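PDB 3BH0: dnab-like replicative helicase from Bacillus phage SPP1, which probably couples ATP hydrolysis to 5'-3' DNA unwinding in replication, this chain being the ATPase domain of the helicase. Local coordinates for residues K81-L86 / I112-V117; D96-L101 / N153-D158; S103-K108 / I187-L192; K170-K175 / R218-V223; R182-I187 / V223-S228. All coordinates share one frame; numbering follows the deposited sequence.

Contact 1. Residues K81-L86 / I112-V117; sequences KTAFAL and IKRLIV
The guanidinium of Arg114 is the flat group of this helix-helix contact, and one of its faces carries the methyl of Thr82: CG2 sits 3.5 Å above the plane, displaced toward the rim on the side of NH1. Ala83 brings its backbone N to 3.8 Å from Arg114 NH1, in an oblique position. Met106, from the loop before helix 108-119, brings CE close to Arg114 NE.

Two shapes make the approach possible. The arginine chain runs extended from CG to NE (chi2 178°) and reaches across the gap between helices 81-93 and 108-119, whose local axes come no nearer than 10.8 Å and cross at -72°. Thr82 holds its methyl anti to the backbone N, which presents CG2 to the arginine. Halfway along the arm, the aliphatic part of Arg114 meets Leu86 at about a right angle, with Leu86 CD1 3.5 Å from Arg114 CD. Leu115 adds a smaller apolar touch, its CD2 lying 4.2 Å from Leu86 CB, on the buried side where it also reaches Ile149 of helix 139-150.

Lys81 and Thr82 fit the Walker A pattern of P-loop ATPases, so the helix being touched is probably the one that follows the phosphate-binding loop. The guanidinium is met by the Thr82 methyl and the aliphatic arm by Leu86: across these segments the arginine works through van der Waals contact, and neither segment offers it an acid.

Contact 2. Residues D96-L101 / N153-D158; sequences DDVVNL and NINIFD
Asn153 opens the pairing by lying against the backbone just ahead of strand 98-103. Its CB is 3.3 Å from Asp97 O, and its ND2 makes a weak, bent hydrogen bond to the same oxygen. The carboxylate of Asp96 comes near that amide, but its salt bridge is with Lys181. The carbonyl of Asn153 then starts the parallel register, taking the N-H of Val99 at 2.7 Å between Val99 N and Asn153 O.

Ile154 pairs with Val99 and curls its end toward it, CD1 to Val99 CB 4.1 Å; the chi2 of -91° makes that bend. Asn155 is gripped twice through its backbone: its N donates to Val99 O in a nearly straight bond, and its O accepts from Leu101 N, which comes in tilted 32° from the carbonyl plane. Ile156 lies alongside Leu101, both pointing the same way, with CG1 4.2 Å from Leu101 CD2. Phe157 closes the set with its N 2.7 Å from Leu101 O; its ring stacks with that of His102, and ring atom CE2 meets Asn100 CG at 3.9 Å, ring and amide planes 63° apart.

Strand 154-157 is the outermost strand at this end of the sheet, and 98-103 separates it from 183-188. Val99, Ile154, Leu101 and Ile156 face helices 81-93 and 108-119, whereas Val98 and Asn100 look to the other face, where Val98 packs on Thr174 of helix 164-176.

Contact 3. Residues S103-K108 / I187-L192; sequences SLEMGK and IDYLQL
Leu104 meets Ile187 and Leu192 where two parallel strands of the P-loop ATPase sheet run out into loops: strand 98-103 leads into the segment before helix 108-119, and strand 183-188 into a 3-10 turn. Leu104 CD1 lies 3.8 Å from Ile187 CG2, the two side chains pointing the same way, and its CB is 3.9 Å from Leu192 CD2. Next to this apolar patch, Ser103 CA is 3.9 Å from Asp188 CB.

Further out, Asp188 follows a run of hydrophobic residues, Ile184 to Ile187, as a Walker B aspartate does, and its side chain touches residues of the probable Walker A loop; a role at the nucleotide site is thus plausible. Gln191 of the 3-10 turn hydrogen-bonds through NE2 to Ser228 OG and through OE1 to Gln229 N. On the other strand's loop, Gly107 is the N-cap of helix 108-119, and Asn111 ND2 of that helix donates a hydrogen bond to Gly107 O.

Glu105 bends at chi2 (95°) to reach Tyr189, whose one face carries Leu192 CG: the carboxylate comes to the ring edge, near its plane, with OE2 3.3 Å from Tyr189 CE2.

Contact 4. Residues K170-K175 / R218-V223; sequences KTRQTK and RELDVV
Leu220 and Thr171 make the tight, buried half of this contact, where helix 164-176 lies against the end of helix 202-220. The leucine spreads both methyls against the neighbouring helix, and its CD1 is 3.8 Å from Thr171 CB. Beside it, Thr171 and Val222 reach toward each other tip to tip, with Thr171 CG2 3.7 Å from Val222 CG1. The threonine can offer its methyl because CG2 is anti to the backbone N, while OG1 is turned back to bond Ile167 O in its own helix. Val185 of the central sheet touches both Thr171 and Val222, and Trp168 also packs on Leu220.

The outer side is looser and more polar. Arg172 lends CG and CD, its CG lying 3.6 Å from Leu220 CD2 where the two side chains cross at about a right angle, and its bent, exposed end carries the guanidinium on. Lys175 NZ reaches across to hydrogen-bond Leu220 O (2.6 Å), with a C=O...donor angle of 146° and the ammonium tilted 29° from the carbonyl plane. Asp221, with positive phi, is the C-prime residue of a Schellman motif there. Its OD2 stays 5.2 Å from Lys175 NZ, beyond a salt bridge.

A lysine thus hydrogen-bonds a carbonyl in the last turn of a helix, where its charge would probably be favourable against the partial negative charge of that end, and the nearby aspartate may add to the attraction.

Contact 5. Residues R182-I187 / V223-S228; sequences RVIVMI and VVIALS
Met186 and Ile225 come together through the methionine's torsions: CG is anti to the carbonyl carbon (chi1 -67°), and a turn at chi3 of 86° folds CE back over its neighbour, 3.6 Å from Ile225 CG2. The isoleucine contributes CG2 from a position anti to its backbone N and sends CD1 the other way, to 3.7 Å from Ile184 CG2. Ile184 in turn lies alongside Val223. On this face the bent methionine thus completes a continuous apolar row, and its CE also nears Leu227 CD1 at 4.3 Å.

The opposite face bears Val185, Val224, Ile187 and Ala226. Here Ile187 crosses Val224 obliquely, with its CD1 4.0 Å from Val224 CG1, and both rest on Leu213 of helix 202-220.

Between the two faces runs the parallel hydrogen bonding. Val185 bonds strand 223-228 through both N and O, its N donating to Val223 O at 2.7 Å and its O accepting from Ile225 N at 2.7 Å. Ile187 N continues the series to Ile225 O. The two ends are slacker: Val223 N to Val183 O is weak, and Leu227 N is 3.2 Å from Ile187 O. In this wholly buried place the backbone N and O of Val185, Ile187 and Ile225 are therefore satisfied across the pair, while strand 98-103 binds Ile184 and Met186 from the far side.

Helix 81-93 lies over the Met186 face, helices 164-176 and 202-220 over the other. Strand 183-188, helix 202-220 and strand 223-228 form a beta-alpha-beta crossover, the building unit of the P-loop ATPase fold.

How the contacts relate
Contacts 2, 3 and 5 run across one sheet, in the order 154-157, 98-103, 183-188, 223-228; contacts 2 and 5 are joined by backbone bonds such as Val98 O to Ile184 N (2.7 Å), and contacts 3 and 5 share Ile187. Contact 1 lies on one face, where Leu86 CD2 meets Leu101 CD2 at 3.7 Å and Ala85 CB meets Met186 CE at 3.5 Å. Contact 4 packs on the other face, its centre about 23 Å from that of contact 1. The probable nucleotide site falls between contacts 1 and 3: Thr82 OG1 of the Walker A pattern is 4.3 Å from Asp188 OD2.

Contact 1. Residues K81-L86 / I112-V117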
# COMPACT_ATOMS: atom_id res chain seq x y z
N LYS A 81 -5.33 -1.48 7.78
CA LYS A 81 -4.88 -0.73 6.59
C LYS A 81 -3.46 -0.19 6.66
O LYS A 81 -2.67 -0.42 5.75
CB LYS A 81 -5.87 0.42 6.35
CG LYS A 81 -5.70 1.22 5.07
CD LYS A 81 -6.98 2.03 4.79
CE LYS A 81 -7.16 3.20 5.74
NZ LYS A 81 -8.60 3.56 5.88
N THR A 82 -3.15 0.53 7.73
CA THR A 82 -1.81 1.12 7.91
C THR A 82 -0.75 0.05 8.11
O THR A 82 0.27 0.03 7.40
CB THR A 82 -1.77 2.14 9.09
OG1 THR A 82 -2.74 3.17 8.87
CG2 THR A 82 -0.39 2.79 9.21
N ALA A 83 -1.00 -0.84 9.07
CA ALA A 83 -0.17 -2.01 9.34
C ALA A 83 0.10 -2.81 8.06
O ALA A 83 1.23 -3.23 7.82
CB ALA A 83 -0.84 -2.89 10.40
N PHE A 84 -0.94 -3.01 7.26
CA PHE A 84 -0.88 -3.75 6.00
C PHE A 84 -0.03 -3.04 4.94
O PHE A 84 0.79 -3.67 4.26
CB PHE A 84 -2.30 -3.99 5.49
CG PHE A 84 -2.38 -4.66 4.16
CD1 PHE A 84 -2.24 -6.04 4.04
CD2 PHE A 84 -2.64 -3.92 3.02
CE1 PHE A 84 -2.35 -6.66 2.80
CE2 PHE A 84 -2.75 -4.54 1.78
CZ PHE A 84 -2.59 -5.92 1.67
N ALA A 85 -0.24 -1.73 4.81
CA ALA A 85 0.57 -0.92 3.91
C ALA A 85 2.05 -0.90 4.33
O ALA A 85 2.94 -1.11 3.49
CB ALA A 85 0.01 0.50 3.82
N LEU A 86 2.32 -0.67 5.61
CA LEU A 86 3.71 -0.65 6.08
C LEU A 86 4.37 -2.01 5.92
O LEU A 86 5.54 -2.10 5.60
CB LEU A 86 3.85 -0.12 7.52
CG LEU A 86 3.56 1.38 7.71
CD1 LEU A 86 3.35 1.70 9.16
CD2 LEU A 86 4.62 2.31 7.12
N ILE A 112 8.20 5.15 11.77
CA ILE A 112 9.44 4.42 12.08
C ILE A 112 9.28 3.48 13.28
O ILE A 112 9.79 2.36 13.25
CB ILE A 112 10.65 5.39 12.26
CG1 ILE A 112 11.04 5.99 10.91
CG2 ILE A 112 11.85 4.68 12.85
CD1 ILE A 112 11.89 7.22 11.00
N LYS A 113 8.57 3.93 14.31
CA LYS A 113 8.30 3.06 15.47
C LYS A 113 7.49 1.83 15.07
O LYS A 113 7.82 0.73 15.48
CB LYS A 113 7.65 3.82 16.63
CG LYS A 113 8.65 4.64 17.45
CD LYS A 113 7.95 5.47 18.53
CE LYS A 113 8.94 6.16 19.48
NZ LYS A 113 9.34 7.51 19.01
N ARG A 114 6.47 2.02 14.24
CA ARG A 114 5.71 0.88 13.73
C ARG A 114 6.59 -0.10 12.94
O ARG A 114 6.48 -1.32 13.09
CB ARG A 114 4.56 1.32 12.83
CG ARG A 114 3.42 1.97 13.51
CD ARG A 114 2.44 2.36 12.44
NE ARG A 114 1.20 2.89 12.99
CZ ARG A 114 0.02 2.29 12.89
NH1 ARG A 114 -0.11 1.12 12.25
NH2 ARG A 114 -1.05 2.88 13.44
N LEU A 115 7.45 0.45 12.08
CA LEU A 115 8.39 -0.35 11.31
C LEU A 115 9.31 -1.19 12.21
O LEU A 115 9.49 -2.38 11.95
CB LEU A 115 9.21 0.54 10.37
CG LEU A 115 8.48 1.10 9.14
CD1 LEU A 115 9.36 2.09 8.40
CD2 LEU A 115 8.00 -0.02 8.21
N ILE A 116 9.86 -0.56 13.25
CA ILE A 116 10.64 -1.24 14.28
C ILE A 116 9.84 -2.34 15.00
O ILE A 116 10.24 -3.50 15.02
CB ILE A 116 11.20 -0.23 15.32
CG1 ILE A 116 12.33 0.60 14.70
CG2 ILE A 116 11.70 -0.96 16.58
CD1 ILE A 116 12.54 1.94 15.37
N VAL A 117 8.71 -1.96 15.57
CA VAL A 117 7.82 -2.91 16.24
C VAL A 117 7.55 -4.15 15.39
O VAL A 117 7.66 -5.27 15.89
CB VAL A 117 6.49 -2.22 16.66
CG1 VAL A 117 5.40 -3.23 16.97
CG2 VAL A 117 6.73 -1.29 17.85

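Contact 2. Residues D96-L101 / N153-D158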
# COMPACT_ATOMS: atom_id res chain seq x y z
N ASP A 96 14.82 -4.89 -2.57
CA ASP A 96 15.70 -3.77 -2.94
C ASP A 96 15.03 -2.78 -3.91
O ASP A 96 15.71 -2.05 -4.65
CB ASP A 96 17.07 -4.24 -3.44
CG ASP A 96 18.18 -3.25 -3.11
OD1 ASP A 96 18.59 -2.48 -4.03
OD2 ASP A 96 18.64 -3.23 -1.94
N ASP A 97 13.70 -2.75 -3.89
CA ASP A 97 12.95 -1.71 -4.56
C ASP A 97 12.92 -0.52 -3.61
O ASP A 97 13.19 -0.67 -2.41
CB ASP A 97 11.55 -2.20 -4.91
CG ASP A 97 11.57 -3.32 -5.94
OD1 ASP A 97 12.13 -3.11 -7.04
OD2 ASP A 97 11.02 -4.41 -5.66
N VAL A 98 12.60 0.66 -4.16
CA VAL A 98 12.60 1.92 -3.40
C VAL A 98 11.17 2.34 -3.07
O VAL A 98 10.33 2.49 -3.96
CB VAL A 98 13.31 3.05 -4.19
CG1 VAL A 98 13.30 4.37 -3.43
CG2 VAL A 98 14.75 2.65 -4.52
N VAL A 99 10.89 2.53 -1.78
CA VAL A 99 9.57 2.93 -1.31
C VAL A 99 9.55 4.38 -0.80
O VAL A 99 10.28 4.72 0.12
CB VAL A 99 9.02 1.97 -0.22
CG1 VAL A 99 7.58 2.34 0.13
CG2 VAL A 99 9.11 0.51 -0.69
N ASN A 100 8.72 5.21 -1.42
CA ASN A 100 8.47 6.56 -0.98
C ASN A 100 7.12 6.59 -0.27
O ASN A 100 6.08 6.45 -0.90
CB ASN A 100 8.42 7.52 -2.16
CG ASN A 100 9.79 8.04 -2.59
OD1 ASN A 100 10.83 7.63 -2.07
ND2 ASN A 100 9.79 8.97 -3.54
N LEU A 101 7.15 6.75 1.04
CA LEU A 101 5.92 6.81 1.82
C LEU A 101 5.55 8.24 2.10
O LEU A 101 6.28 8.97 2.77
CB LEU A 101 6.06 6.01 3.11
CG LEU A 101 5.01 6.29 4.19
CD1 LEU A 101 3.56 5.95 3.77
CD2 LEU A 101 5.40 5.59 5.50
N ASN A 153 15.18 0.80 1.94
CA ASN A 153 14.92 1.81 0.91
C ASN A 153 13.54 2.44 1.12
O ASN A 153 12.72 2.56 0.20
CB ASN A 153 15.05 1.18 -0.48
CG ASN A 153 16.23 0.24 -0.57
OD1 ASN A 153 17.37 0.67 -0.50
ND2 ASN A 153 15.95 -1.06 -0.69
N ILE A 154 13.29 2.83 2.37
CA ILE A 154 12.04 3.43 2.76
C ILE A 154 12.35 4.89 2.95
O ILE A 154 13.17 5.25 3.79
CB ILE A 154 11.52 2.84 4.09
CG1 ILE A 154 11.38 1.32 4.01
CG2 ILE A 154 10.18 3.50 4.51
CD1 ILE A 154 10.04 0.83 3.55
N ASN A 155 11.73 5.73 2.14
CA ASN A 155 11.77 7.16 2.38
C ASN A 155 10.42 7.54 2.91
O ASN A 155 9.42 6.88 2.59
CB ASN A 155 12.01 7.95 1.09
CG ASN A 155 13.39 7.70 0.51
OD1 ASN A 155 13.55 6.90 -0.43
ND2 ASN A 155 14.39 8.36 1.08
N ILE A 156 10.39 8.59 3.73
CA ILE A 156 9.15 9.06 4.29
C ILE A 156 9.01 10.56 4.08
O ILE A 156 9.93 11.32 4.39
CB ILE A 156 8.99 8.71 5.79
CG1 ILE A 156 9.21 7.21 6.02
CG2 ILE A 156 7.61 9.16 6.29
CD1 ILE A 156 9.18 6.75 7.49
N PHE A 157 7.86 10.98 3.55
CA PHE A 157 7.55 12.40 3.40
C PHE A 157 6.31 12.73 4.22
O PHE A 157 5.19 12.41 3.84
CB PHE A 157 7.32 12.75 1.91
CG PHE A 157 8.55 12.59 1.05
CD1 PHE A 157 9.31 13.70 0.67
CD2 PHE A 157 8.95 11.33 0.60
CE1 PHE A 157 10.43 13.55 -0.11
CE2 PHE A 157 10.08 11.18 -0.22
CZ PHE A 157 10.82 12.30 -0.57
N ASP A 158 6.53 13.39 5.35
CA ASP A 158 5.50 13.55 6.36
C ASP A 158 4.82 14.92 6.43
O ASP A 158 4.09 15.19 7.36
CB ASP A 158 6.04 13.14 7.75
CG ASP A 158 6.94 14.19 8.39
OD1 ASP A 158 7.23 15.22 7.73
OD2 ASP A 158 7.35 13.99 9.56

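Contact 3. Residues S103-K108 / I187-L192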
# COMPACT_ATOMS: atom_id res chain seq x y z
N SER A 103 3.24 10.25 4.10
CA SER A 103 2.40 10.07 5.26
C SER A 103 1.86 11.39 5.79
O SER A 103 2.56 12.18 6.42
CB SER A 103 3.12 9.25 6.33
OG SER A 103 3.72 10.06 7.30
N LEU A 104 0.59 11.62 5.49
CA LEU A 104 -0.06 12.88 5.69
C LEU A 104 -0.75 12.89 7.05
O LEU A 104 -1.04 13.94 7.63
CB LEU A 104 -1.05 13.10 4.56
CG LEU A 104 -0.34 13.38 3.23
CD1 LEU A 104 -0.75 12.35 2.19
CD2 LEU A 104 -0.74 14.76 2.77
N GLU A 105 -0.99 11.68 7.55
CA GLU A 105 -1.64 11.44 8.81
C GLU A 105 -0.61 11.50 9.96
O GLU A 105 -0.86 12.12 10.99
CB GLU A 105 -2.33 10.07 8.74
CG GLU A 105 -3.22 9.74 9.91
CD GLU A 105 -4.69 10.08 9.68
OE1 GLU A 105 -5.09 11.27 9.82
OE2 GLU A 105 -5.47 9.12 9.38
N MET A 106 0.55 10.88 9.77
CA MET A 106 1.52 10.64 10.83
C MET A 106 2.86 11.26 10.50
O MET A 106 3.18 11.42 9.32
CB MET A 106 1.77 9.13 10.98
CG MET A 106 0.56 8.26 11.29
SD MET A 106 1.03 6.51 11.38
CE MET A 106 0.38 6.16 12.99
N GLY A 107 3.65 11.57 11.53
CA GLY A 107 5.06 11.94 11.37
C GLY A 107 5.97 10.74 11.11
O GLY A 107 5.59 9.59 11.38
N LYS A 108 7.17 10.99 10.58
CA LYS A 108 8.14 9.92 10.29
C LYS A 108 8.43 9.12 11.54
O LYS A 108 8.50 7.89 11.49
CB LYS A 108 9.48 10.46 9.76
CG LYS A 108 9.42 11.73 8.98
CD LYS A 108 10.82 12.26 8.64
CE LYS A 108 10.81 13.81 8.67
NZ LYS A 108 11.96 14.45 7.93
N ILE A 187 0.83 6.37 -0.54
CA ILE A 187 0.21 7.57 -0.00
C ILE A 187 -0.70 7.27 1.21
O ILE A 187 -1.79 6.70 1.04
CB ILE A 187 -0.48 8.37 -1.11
CG1 ILE A 187 0.52 8.56 -2.27
CG2 ILE A 187 -1.01 9.72 -0.57
CD1 ILE A 187 -0.06 8.97 -3.57
N ASP A 188 -0.24 7.61 2.42
CA ASP A 188 -1.11 7.44 3.60
C ASP A 188 -2.25 8.39 3.54
O ASP A 188 -2.29 9.49 4.08
CB ASP A 188 -0.46 7.42 4.98
CG ASP A 188 -1.44 6.92 6.09
OD1 ASP A 188 -2.66 6.71 5.81
OD2 ASP A 188 -1.00 6.75 7.24
N TYR A 189 -3.17 7.83 2.77
CA TYR A 189 -4.52 8.17 2.52
C TYR A 189 -4.82 9.37 1.67
O TYR A 189 -4.44 10.50 1.96
CB TYR A 189 -5.49 7.67 3.61
CG TYR A 189 -6.34 8.61 4.39
CD1 TYR A 189 -7.57 9.05 3.88
CD2 TYR A 189 -6.00 8.96 5.70
CE1 TYR A 189 -8.39 9.88 4.63
CE2 TYR A 189 -6.83 9.78 6.46
CZ TYR A 189 -8.01 10.23 5.92
OH TYR A 189 -8.81 11.05 6.66
N LEU A 190 -5.47 9.01 0.57
CA LEU A 190 -5.68 9.81 -0.60
C LEU A 190 -6.54 11.03 -0.34
O LEU A 190 -6.28 12.09 -0.89
CB LEU A 190 -6.30 8.93 -1.69
CG LEU A 190 -6.77 9.50 -3.04
CD1 LEU A 190 -6.51 8.47 -4.12
CD2 LEU A 190 -8.24 9.91 -3.03
N GLN A 191 -7.54 10.88 0.52
CA GLN A 191 -8.57 11.90 0.72
C GLN A 191 -8.08 13.05 1.59
O GLN A 191 -8.84 13.97 1.89
CB GLN A 191 -9.85 11.30 1.30
CG GLN A 191 -10.64 10.42 0.32
CD GLN A 191 -10.15 8.97 0.26
OE1 GLN A 191 -9.25 8.55 1.00
NE2 GLN A 191 -10.77 8.19 -0.62
N LEU A 192 -6.82 12.95 2.00
CA LEU A 192 -6.12 13.99 2.73
C LEU A 192 -5.27 14.87 1.80
O LEU A 192 -4.79 15.94 2.20
CB LEU A 192 -5.19 13.33 3.78
CG LEU A 192 -5.46 13.53 5.28
CD1 LEU A 192 -6.93 13.36 5.61
CD2 LEU A 192 -4.61 12.61 6.15

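Contact 4. Residues K170-K175 / R218-V223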
# COMPACT_ATOMS: atom_id res chain seq x y z
N LYS A 170 8.69 14.95 -5.90
CA LYS A 170 9.51 14.07 -5.06
C LYS A 170 9.81 12.72 -5.70
O LYS A 170 10.89 12.17 -5.52
CB LYS A 170 8.84 13.87 -3.69
CG LYS A 170 8.50 15.18 -2.99
CD LYS A 170 9.74 15.91 -2.46
CE LYS A 170 9.37 17.29 -1.99
NZ LYS A 170 10.44 17.91 -1.15
N THR A 171 8.85 12.19 -6.43
CA THR A 171 9.02 10.92 -7.13
C THR A 171 10.16 11.01 -8.17
O THR A 171 10.99 10.11 -8.26
CB THR A 171 7.71 10.50 -7.81
OG1 THR A 171 6.63 10.61 -6.87
CG2 THR A 171 7.80 9.08 -8.31
N ARG A 172 10.17 12.09 -8.95
CA ARG A 172 11.22 12.35 -9.94
C ARG A 172 12.57 12.50 -9.25
O ARG A 172 13.53 11.78 -9.57
CB ARG A 172 10.91 13.62 -10.73
CG ARG A 172 9.65 13.50 -11.58
CD ARG A 172 9.56 14.62 -12.58
NE ARG A 172 10.73 14.66 -13.45
CZ ARG A 172 11.34 15.77 -13.84
NH1 ARG A 172 10.89 16.95 -13.43
NH2 ARG A 172 12.40 15.70 -14.63
N GLN A 173 12.60 13.42 -8.30
CA GLN A 173 13.72 13.62 -7.39
C GLN A 173 14.28 12.30 -6.84
O GLN A 173 15.49 12.12 -6.81
CB GLN A 173 13.28 14.56 -6.26
CG GLN A 173 14.40 15.13 -5.43
CD GLN A 173 13.92 16.00 -4.28
OE1 GLN A 173 13.07 16.88 -4.46
NE2 GLN A 173 14.46 15.76 -3.09
N THR A 174 13.41 11.37 -6.44
CA THR A 174 13.82 10.02 -5.97
C THR A 174 14.35 9.15 -7.11
O THR A 174 15.29 8.38 -6.94
CB THR A 174 12.65 9.26 -5.25
OG1 THR A 174 12.30 9.94 -4.04
CG2 THR A 174 13.03 7.82 -4.92
N LYS A 175 13.70 9.25 -8.26
CA LYS A 175 14.10 8.49 -9.44
C LYS A 175 15.54 8.83 -9.78
O LYS A 175 16.40 7.96 -9.86
CB LYS A 175 13.19 8.84 -10.61
CG LYS A 175 11.98 7.95 -10.76
CD LYS A 175 11.41 8.17 -12.15
CE LYS A 175 11.40 6.88 -12.93
NZ LYS A 175 11.05 7.17 -14.35
N ARG A 218 1.85 6.37 -14.57
CA ARG A 218 2.17 6.14 -15.98
C ARG A 218 3.35 6.99 -16.49
O ARG A 218 4.31 6.44 -17.02
CB ARG A 218 0.92 6.38 -16.84
CG ARG A 218 -0.14 5.29 -16.71
CD ARG A 218 -0.06 4.26 -17.85
NE ARG A 218 -0.64 4.83 -19.06
CZ ARG A 218 -0.02 4.91 -20.24
NH1 ARG A 218 1.19 4.41 -20.43
NH2 ARG A 218 -0.67 5.47 -21.24
N GLU A 219 3.25 8.30 -16.30
CA GLU A 219 4.20 9.28 -16.89
C GLU A 219 5.58 9.18 -16.28
O GLU A 219 6.58 9.30 -16.99
CB GLU A 219 3.65 10.71 -16.79
CG GLU A 219 4.20 11.69 -17.82
CD GLU A 219 3.13 12.66 -18.39
OE1 GLU A 219 2.48 13.38 -17.59
OE2 GLU A 219 2.95 12.69 -19.64
N LEU A 220 5.65 8.93 -14.97
CA LEU A 220 6.95 8.72 -14.31
C LEU A 220 7.37 7.26 -14.25
O LEU A 220 8.50 6.95 -13.89
CB LEU A 220 6.98 9.35 -12.90
CG LEU A 220 6.59 10.83 -12.80
CD1 LEU A 220 6.70 11.31 -11.34
CD2 LEU A 220 7.43 11.69 -13.76
N ASP A 221 6.47 6.35 -14.62
CA ASP A 221 6.79 4.92 -14.67
C ASP A 221 7.02 4.33 -13.27
O ASP A 221 7.99 3.60 -13.02
CB ASP A 221 8.00 4.65 -15.62
CG ASP A 221 8.04 3.22 -16.14
OD1 ASP A 221 6.97 2.57 -16.27
OD2 ASP A 221 9.16 2.75 -16.43
N VAL A 222 6.10 4.64 -12.35
CA VAL A 222 6.17 4.12 -10.98
C VAL A 222 4.90 3.36 -10.57
O VAL A 222 3.85 3.51 -11.19
CB VAL A 222 6.46 5.25 -9.94
CG1 VAL A 222 7.88 5.82 -10.15
CG2 VAL A 222 5.38 6.36 -9.97
N VAL A 223 5.02 2.54 -9.53
CA VAL A 223 3.84 2.01 -8.84
C VAL A 223 3.32 3.06 -7.86
O VAL A 223 4.07 3.54 -7.02
CB VAL A 223 4.13 0.69 -8.09
CG1 VAL A 223 2.82 0.11 -7.50
CG2 VAL A 223 4.80 -0.32 -9.02

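Contact 5. Residues R182-I187 / V223-S228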
# COMPACT_ATOMS: atom_id res chain seq x y z
N ARG A 182 13.14 0.37 -9.44
CA ARG A 182 11.71 0.64 -9.49
C ARG A 182 11.24 1.28 -8.17
O ARG A 182 11.43 0.70 -7.10
CB ARG A 182 10.91 -0.63 -9.84
CG ARG A 182 11.72 -1.93 -9.80
CD ARG A 182 10.92 -3.11 -10.32
NE ARG A 182 10.93 -4.20 -9.34
CZ ARG A 182 10.53 -5.45 -9.57
NH1 ARG A 182 10.09 -5.80 -10.77
NH2 ARG A 182 10.58 -6.34 -8.59
N VAL A 183 10.71 2.50 -8.29
CA VAL A 183 10.18 3.32 -7.18
C VAL A 183 8.70 3.00 -6.93
O VAL A 183 7.94 2.77 -7.86
CB VAL A 183 10.33 4.84 -7.49
CG1 VAL A 183 9.76 5.72 -6.38
CG2 VAL A 183 11.79 5.21 -7.73
N ILE A 184 8.31 2.98 -5.65
CA ILE A 184 6.91 2.73 -5.30
C ILE A 184 6.42 3.88 -4.44
O ILE A 184 6.99 4.16 -3.40
CB ILE A 184 6.75 1.38 -4.56
CG1 ILE A 184 7.29 0.24 -5.42
CG2 ILE A 184 5.27 1.13 -4.16
CD1 ILE A 184 8.37 -0.56 -4.76
N VAL A 185 5.37 4.56 -4.89
CA VAL A 185 4.85 5.72 -4.15
C VAL A 185 3.64 5.32 -3.31
O VAL A 185 2.58 5.02 -3.85
CB VAL A 185 4.53 6.89 -5.12
CG1 VAL A 185 4.12 8.15 -4.37
CG2 VAL A 185 5.75 7.16 -6.02
N MET A 186 3.81 5.28 -1.99
CA MET A 186 2.72 4.95 -1.07
C MET A 186 2.15 6.23 -0.48
O MET A 186 2.89 7.07 0.03
CB MET A 186 3.19 4.07 0.09
CG MET A 186 3.62 2.67 -0.29
SD MET A 186 3.34 1.50 1.08
CE MET A 186 1.63 1.07 0.80
N ILE A 187 0.83 6.37 -0.54
CA ILE A 187 0.21 7.57 -0.00
C ILE A 187 -0.70 7.27 1.21
O ILE A 187 -1.79 6.70 1.04
CB ILE A 187 -0.48 8.37 -1.11
CG1 ILE A 187 0.52 8.56 -2.27
CG2 ILE A 187 -1.01 9.72 -0.57
CD1 ILE A 187 -0.06 8.97 -3.57
N VAL A 223 5.02 2.54 -9.53
CA VAL A 223 3.84 2.01 -8.84
C VAL A 223 3.32 3.06 -7.86
O VAL A 223 4.07 3.54 -7.02
CB VAL A 223 4.13 0.69 -8.09
CG1 VAL A 223 2.82 0.11 -7.50
CG2 VAL A 223 4.80 -0.32 -9.02
N VAL A 224 2.06 3.44 -7.99
CA VAL A 224 1.41 4.28 -7.00
C VAL A 224 0.45 3.42 -6.19
O VAL A 224 -0.35 2.69 -6.77
CB VAL A 224 0.68 5.47 -7.63
CG1 VAL A 224 -0.02 6.31 -6.57
CG2 VAL A 224 1.68 6.32 -8.41
N ILE A 225 0.61 3.46 -4.87
CA ILE A 225 -0.26 2.77 -3.93
C ILE A 225 -0.92 3.81 -3.00
O ILE A 225 -0.27 4.38 -2.12
CB ILE A 225 0.48 1.69 -3.10
CG1 ILE A 225 1.10 0.62 -4.02
CG2 ILE A 225 -0.48 1.01 -2.17
CD1 ILE A 225 2.02 -0.35 -3.32
N ALA A 226 -2.20 4.06 -3.24
CA ALA A 226 -2.96 4.97 -2.41
C ALA A 226 -3.90 4.23 -1.46
O ALA A 226 -4.72 3.39 -1.87
CB ALA A 226 -3.72 5.98 -3.27
N LEU A 227 -3.75 4.54 -0.17
CA LEU A 227 -4.70 4.17 0.86
C LEU A 227 -5.93 5.07 0.74
O LEU A 227 -5.81 6.26 0.42
CB LEU A 227 -4.06 4.29 2.25
CG LEU A 227 -3.31 3.08 2.80
CD1 LEU A 227 -2.19 2.66 1.87
CD2 LEU A 227 -2.75 3.33 4.20
N SER A 228 -7.10 4.51 1.02
CA SER A 228 -8.35 5.20 0.86
C SER A 228 -9.34 4.77 1.93
O SER A 228 -9.43 3.60 2.29
CB SER A 228 -8.94 4.93 -0.53
OG SER A 228 -10.28 5.39 -0.60